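Local coordinates for glucan-binding protein C, GbpC (Streptococcus mutans UA159, PDB 5UQZ) that binds calcium and probably glucan as a cell-wall-anchored surface protein, and is thought to mediate both sucrose-dependent and sucrose-independent adherence, at residues N217-L222 / A304-G309; L241-F246 / K308-T313. One frame throughout, in Å; residues are numbered along the deposited sequence.

Contact 1 (N217-L222 / A304-G309); sequences NAIMSL and AMTYKG
Met305 and Met220, the two residues that lose most surface here, form a hydrogen-bonded pair of an antiparallel ladder and show how two thioethers on one face of a sheet can share a core without meeting sulfur to sulfur. Met220 N donates a hydrogen bond to Met305 O (2.9 Å), and Met305 N donates one to Met220 O (2.9 Å). Outward from this pair, Tyr307 N reaches Ala218 O at 2.8 Å, and water 1 continues the ladder by accepting from Ala218 N and donating to Tyr307 O.

The side chain of Met305 starts between its own backbone N and carbonyl carbon (chi1 59°) and then runs extended, which carries CE to 4.1 Å from Met220 CB. Met220 instead bends at its last torsion (chi3 72°) and lies alongside Tyr307, pointing the same way; its SD sits 3.6 Å from Tyr307 CB and 4.4 Å from the ring centroid, an oblique Met-aromatic contact, and the phenol of Tyr307 is held by Ile201 O of strand 194-204. Leu222 crosses Met305 at about a right angle, with CD1 4.0 Å from Met305 CB. On the other face, Ile219 CD1 comes up to Thr306 OG1, a hydroxyl hydrogen-bonded to Arg57.

Strand 219-222 is thereby joined as an outer strand to the three-stranded sheet whose middle strand is 303-306. Reciprocal backbone bonds satisfy the buried amides and carbonyls of the central pair, and the polarisable methionine sulfur meets an aromatic ring whose polar end is tethered to a neighbouring sheet.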
# COMPACT_ATOMS: atom_id res chain seq x y z
N ASN A 217 9.00 10.63 -17.72
CA ASN A 217 8.51 9.28 -18.03
C ASN A 217 8.55 8.34 -16.83
O ASN A 217 8.25 7.15 -16.99
CB ASN A 217 9.30 8.68 -19.20
CG ASN A 217 9.19 9.53 -20.47
OD1 ASN A 217 10.18 10.10 -20.94
ND2 ASN A 217 7.96 9.63 -20.99
N ALA A 218 8.91 8.81 -15.63
CA ALA A 218 8.92 7.91 -14.48
C ALA A 218 7.59 8.04 -13.77
O ALA A 218 7.39 8.91 -12.92
CB ALA A 218 10.10 8.22 -13.54
N ILE A 219 6.65 7.13 -14.07
CA ILE A 219 5.36 7.15 -13.41
C ILE A 219 5.43 6.15 -12.27
O ILE A 219 5.72 4.97 -12.48
CB ILE A 219 4.19 6.85 -14.36
CG1 ILE A 219 4.29 7.65 -15.68
CG2 ILE A 219 2.86 7.16 -13.64
CD1 ILE A 219 4.43 9.14 -15.52
N MET A 220 5.21 6.62 -11.05
CA MET A 220 5.40 5.78 -9.87
C MET A 220 4.11 5.69 -9.07
O MET A 220 3.31 6.62 -9.00
CB MET A 220 6.54 6.31 -9.03
CG MET A 220 7.83 6.25 -9.83
SD MET A 220 9.32 6.46 -8.89
CE MET A 220 9.33 4.89 -8.04
N SER A 221 3.94 4.56 -8.42
CA SER A 221 2.73 4.27 -7.67
C SER A 221 2.77 4.93 -6.30
O SER A 221 3.82 5.02 -5.66
CB SER A 221 2.61 2.76 -7.50
OG SER A 221 3.71 2.25 -6.76
N LEU A 222 1.60 5.36 -5.84
CA LEU A 222 1.38 5.77 -4.45
C LEU A 222 0.09 5.06 -4.03
O LEU A 222 -0.98 5.65 -3.80
CB LEU A 222 1.26 7.31 -4.36
CG LEU A 222 2.55 8.02 -4.79
CD1 LEU A 222 2.35 9.50 -4.97
CD2 LEU A 222 3.73 7.74 -3.85
N ALA A 304 -0.85 8.22 -7.87
CA ALA A 304 0.38 8.02 -8.60
C ALA A 304 1.05 9.36 -8.78
O ALA A 304 0.46 10.40 -8.48
CB ALA A 304 0.12 7.41 -9.96
N MET A 305 2.29 9.34 -9.27
CA MET A 305 3.03 10.56 -9.51
C MET A 305 3.86 10.43 -10.77
O MET A 305 4.32 9.34 -11.12
CB MET A 305 3.92 10.98 -8.35
CG MET A 305 4.97 9.97 -7.98
SD MET A 305 6.03 10.67 -6.66
CE MET A 305 6.95 9.19 -6.19
N THR A 306 4.10 11.56 -11.43
CA THR A 306 5.26 11.70 -12.31
C THR A 306 6.42 12.09 -11.41
O THR A 306 6.41 13.19 -10.81
CB THR A 306 5.01 12.74 -13.38
OG1 THR A 306 3.89 12.33 -14.19
CG2 THR A 306 6.24 12.89 -14.26
N TYR A 307 7.31 11.14 -11.19
CA TYR A 307 8.43 11.33 -10.29
C TYR A 307 9.56 12.01 -11.05
O TYR A 307 10.08 11.48 -12.05
CB TYR A 307 8.88 9.97 -9.73
CG TYR A 307 10.07 10.12 -8.80
CD1 TYR A 307 9.97 10.87 -7.64
CD2 TYR A 307 11.32 9.55 -9.11
CE1 TYR A 307 11.08 11.08 -6.82
CE2 TYR A 307 12.40 9.73 -8.31
CZ TYR A 307 12.29 10.47 -7.17
OH TYR A 307 13.37 10.70 -6.34
N LYS A 308 9.95 13.19 -10.57
CA LYS A 308 10.92 14.03 -11.27
C LYS A 308 12.29 14.00 -10.58
O LYS A 308 13.17 14.78 -10.93
CB LYS A 308 10.40 15.46 -11.34
CG LYS A 308 9.14 15.51 -12.23
CD LYS A 308 8.58 16.96 -12.28
CE LYS A 308 7.31 17.00 -13.10
NZ LYS A 308 6.69 18.35 -13.26
N GLY A 309 12.48 13.12 -9.62
CA GLY A 309 13.77 13.02 -8.97
C GLY A 309 13.93 13.85 -7.73
O GLY A 309 15.00 13.83 -7.15
O HOH W 1 9.98 11.37 -14.80

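Contact 2 (L241-F246 / K308-T313); sequences LGDNEF and KGEPFT
Asn244 bridges the two segments through both ends of its carboxamide, a worked example of one side chain linking a turn to a neighbouring loop by bonds to its backbone. Its OD1 accepts from Lys308 N at 2.8 Å, a nearly straight bond (165° at the hydrogen). On the other branch, ND2 donates to Glu310 O at 2.9 Å; the acceptor lies in the amide plane of Asn244, but the donor stands well above the carbonyl plane of Glu310. The same nitrogen also turns back to Leu241 O, which accepts from Asn244 N as well, closing the type II' beta turn from Leu241 to Asn244. A chi1 of -53° sets CG beside the backbone N and swings the carboxamide toward 308-310, while the three side-chain bonds hold the amide's own rotation.

Near the turn, water 2 accepts from Asp243 N and donates to Pro311 O at 2.7 Å. Further out, the extended Lys308 passes Asp243 O with its CD, and its NZ lies 3.4 Å from Glu245 OE2, a weak salt bridge. Asp243 and Glu310 cross obliquely, their carboxylate planes 59° apart and OD2 of Asp243 3.5 Å from OE2 of Glu310, a like-charge approach that may raise the proton affinity of one of them.

Beneath this polar layer, Phe312 CB packs 3.9 Å from Asn244 ND2, while its ring leads off to Met305 and to Met199 of strand 194-204. The contact joins the turn leading into strand 245-247 to the approach of strand 312-319. Its chemistry implies a division of labour: the buried amide supplies directional bonds, the weak Lys308–Glu245 salt bridge probably adds little, and the Asp243–Glu310 approach is probably unfavourable unless a proton or solvent eases it.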
# COMPACT_ATOMS: atom_id res chain seq x y z
N LEU A 241 3.84 15.45 -2.32
CA LEU A 241 4.64 15.12 -3.49
C LEU A 241 5.77 16.11 -3.75
O LEU A 241 6.62 15.83 -4.61
CB LEU A 241 3.78 15.03 -4.77
CG LEU A 241 2.96 13.71 -4.80
CD1 LEU A 241 1.88 13.61 -3.73
CD2 LEU A 241 2.28 13.67 -6.13
N GLY A 242 5.82 17.23 -3.03
CA GLY A 242 6.90 18.15 -3.29
C GLY A 242 6.81 18.67 -4.71
O GLY A 242 5.73 19.03 -5.20
N ASP A 243 7.95 18.72 -5.38
CA ASP A 243 8.02 19.14 -6.77
C ASP A 243 7.63 18.07 -7.79
O ASP A 243 7.61 18.34 -9.01
CB ASP A 243 9.42 19.70 -7.05
CG ASP A 243 9.48 20.53 -8.32
OD1 ASP A 243 8.53 21.31 -8.57
OD2 ASP A 243 10.45 20.38 -9.05
N ASN A 244 7.29 16.87 -7.33
CA ASN A 244 6.77 15.84 -8.24
C ASN A 244 5.30 16.12 -8.53
O ASN A 244 4.68 16.93 -7.85
CB ASN A 244 6.97 14.49 -7.60
CG ASN A 244 8.42 14.31 -7.19
OD1 ASN A 244 9.31 14.16 -8.05
ND2 ASN A 244 8.70 14.28 -5.88
N GLU A 245 4.75 15.47 -9.55
CA GLU A 245 3.43 15.82 -10.06
C GLU A 245 2.42 14.72 -9.79
O GLU A 245 2.63 13.57 -10.16
CB GLU A 245 3.52 16.10 -11.55
CG GLU A 245 2.26 16.59 -12.14
CD GLU A 245 2.44 17.14 -13.54
OE1 GLU A 245 1.37 17.50 -14.12
OE2 GLU A 245 3.60 17.23 -14.04
N PHE A 246 1.26 15.08 -9.23
CA PHE A 246 0.21 14.10 -8.96
C PHE A 246 -0.43 13.63 -10.25
O PHE A 246 -0.71 14.44 -11.13
CB PHE A 246 -0.86 14.76 -8.08
CG PHE A 246 -2.04 13.88 -7.76
CD1 PHE A 246 -1.89 12.58 -7.31
CD2 PHE A 246 -3.32 14.42 -7.81
CE1 PHE A 246 -2.99 11.83 -6.95
CE2 PHE A 246 -4.43 13.65 -7.46
CZ PHE A 246 -4.26 12.35 -7.04
N LYS A 308 9.95 13.19 -10.57
CA LYS A 308 10.92 14.03 -11.27
C LYS A 308 12.29 14.00 -10.58
O LYS A 308 13.17 14.78 -10.93
CB LYS A 308 10.40 15.46 -11.34
CG LYS A 308 9.14 15.51 -12.23
CD LYS A 308 8.58 16.96 -12.28
CE LYS A 308 7.31 17.00 -13.10
NZ LYS A 308 6.69 18.35 -13.26
N GLY A 309 12.48 13.12 -9.62
CA GLY A 309 13.77 13.02 -8.97
C GLY A 309 13.93 13.85 -7.73
O GLY A 309 15.00 13.83 -7.15
N GLU A 310 12.89 14.45 -7.23
CA GLU A 310 12.95 15.35 -6.09
C GLU A 310 12.30 14.72 -4.87
O GLU A 310 11.46 13.82 -4.99
CB GLU A 310 12.24 16.64 -6.50
CG GLU A 310 12.97 17.32 -7.68
CD GLU A 310 13.17 18.81 -7.53
OE1 GLU A 310 12.79 19.46 -6.52
OE2 GLU A 310 13.73 19.37 -8.48
N PRO A 311 12.64 15.17 -3.67
CA PRO A 311 12.12 14.50 -2.45
C PRO A 311 10.59 14.60 -2.33
O PRO A 311 9.94 15.55 -2.83
CB PRO A 311 12.80 15.26 -1.31
CG PRO A 311 14.07 15.81 -1.95
CD PRO A 311 13.68 16.19 -3.37
N PHE A 312 10.04 13.60 -1.65
CA PHE A 312 8.63 13.58 -1.31
C PHE A 312 8.51 13.00 0.08
O PHE A 312 9.44 12.39 0.59
CB PHE A 312 7.83 12.79 -2.37
CG PHE A 312 8.28 11.39 -2.55
CD1 PHE A 312 9.34 11.11 -3.43
CD2 PHE A 312 7.68 10.34 -1.87
CE1 PHE A 312 9.81 9.80 -3.62
CE2 PHE A 312 8.14 9.03 -2.07
CZ PHE A 312 9.20 8.78 -2.94
N THR A 313 7.35 13.19 0.71
CA THR A 313 7.19 12.80 2.11
C THR A 313 5.89 12.05 2.32
O THR A 313 4.83 12.53 1.92
CB THR A 313 7.18 14.06 2.99
OG1 THR A 313 8.41 14.77 2.78
CG2 THR A 313 7.03 13.72 4.47
O HOH W 2 10.30 18.01 -3.94

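From the N terminus, the chain passes the long helix 3-51 before reaching 217-222, the first segment of contact 1. It then runs through strands 227-230 and 233-240 into 241-246, which opens contact 2. After strands 254-257 and 260-263 it returns along 304-309, closing the loop of contact 1, and at once along 308-313, closing that of contact 2. The two loops cross, since their openings and closings follow in the same order, and the closing segments share Lys308 and Gly309. Strand 303-306 lies between 219-222 and 245-247, and Thr306 N probably bonds Glu245 O. Together the two contacts tie this three-stranded sheet to the large antiparallel sheet, which 312-319 enters.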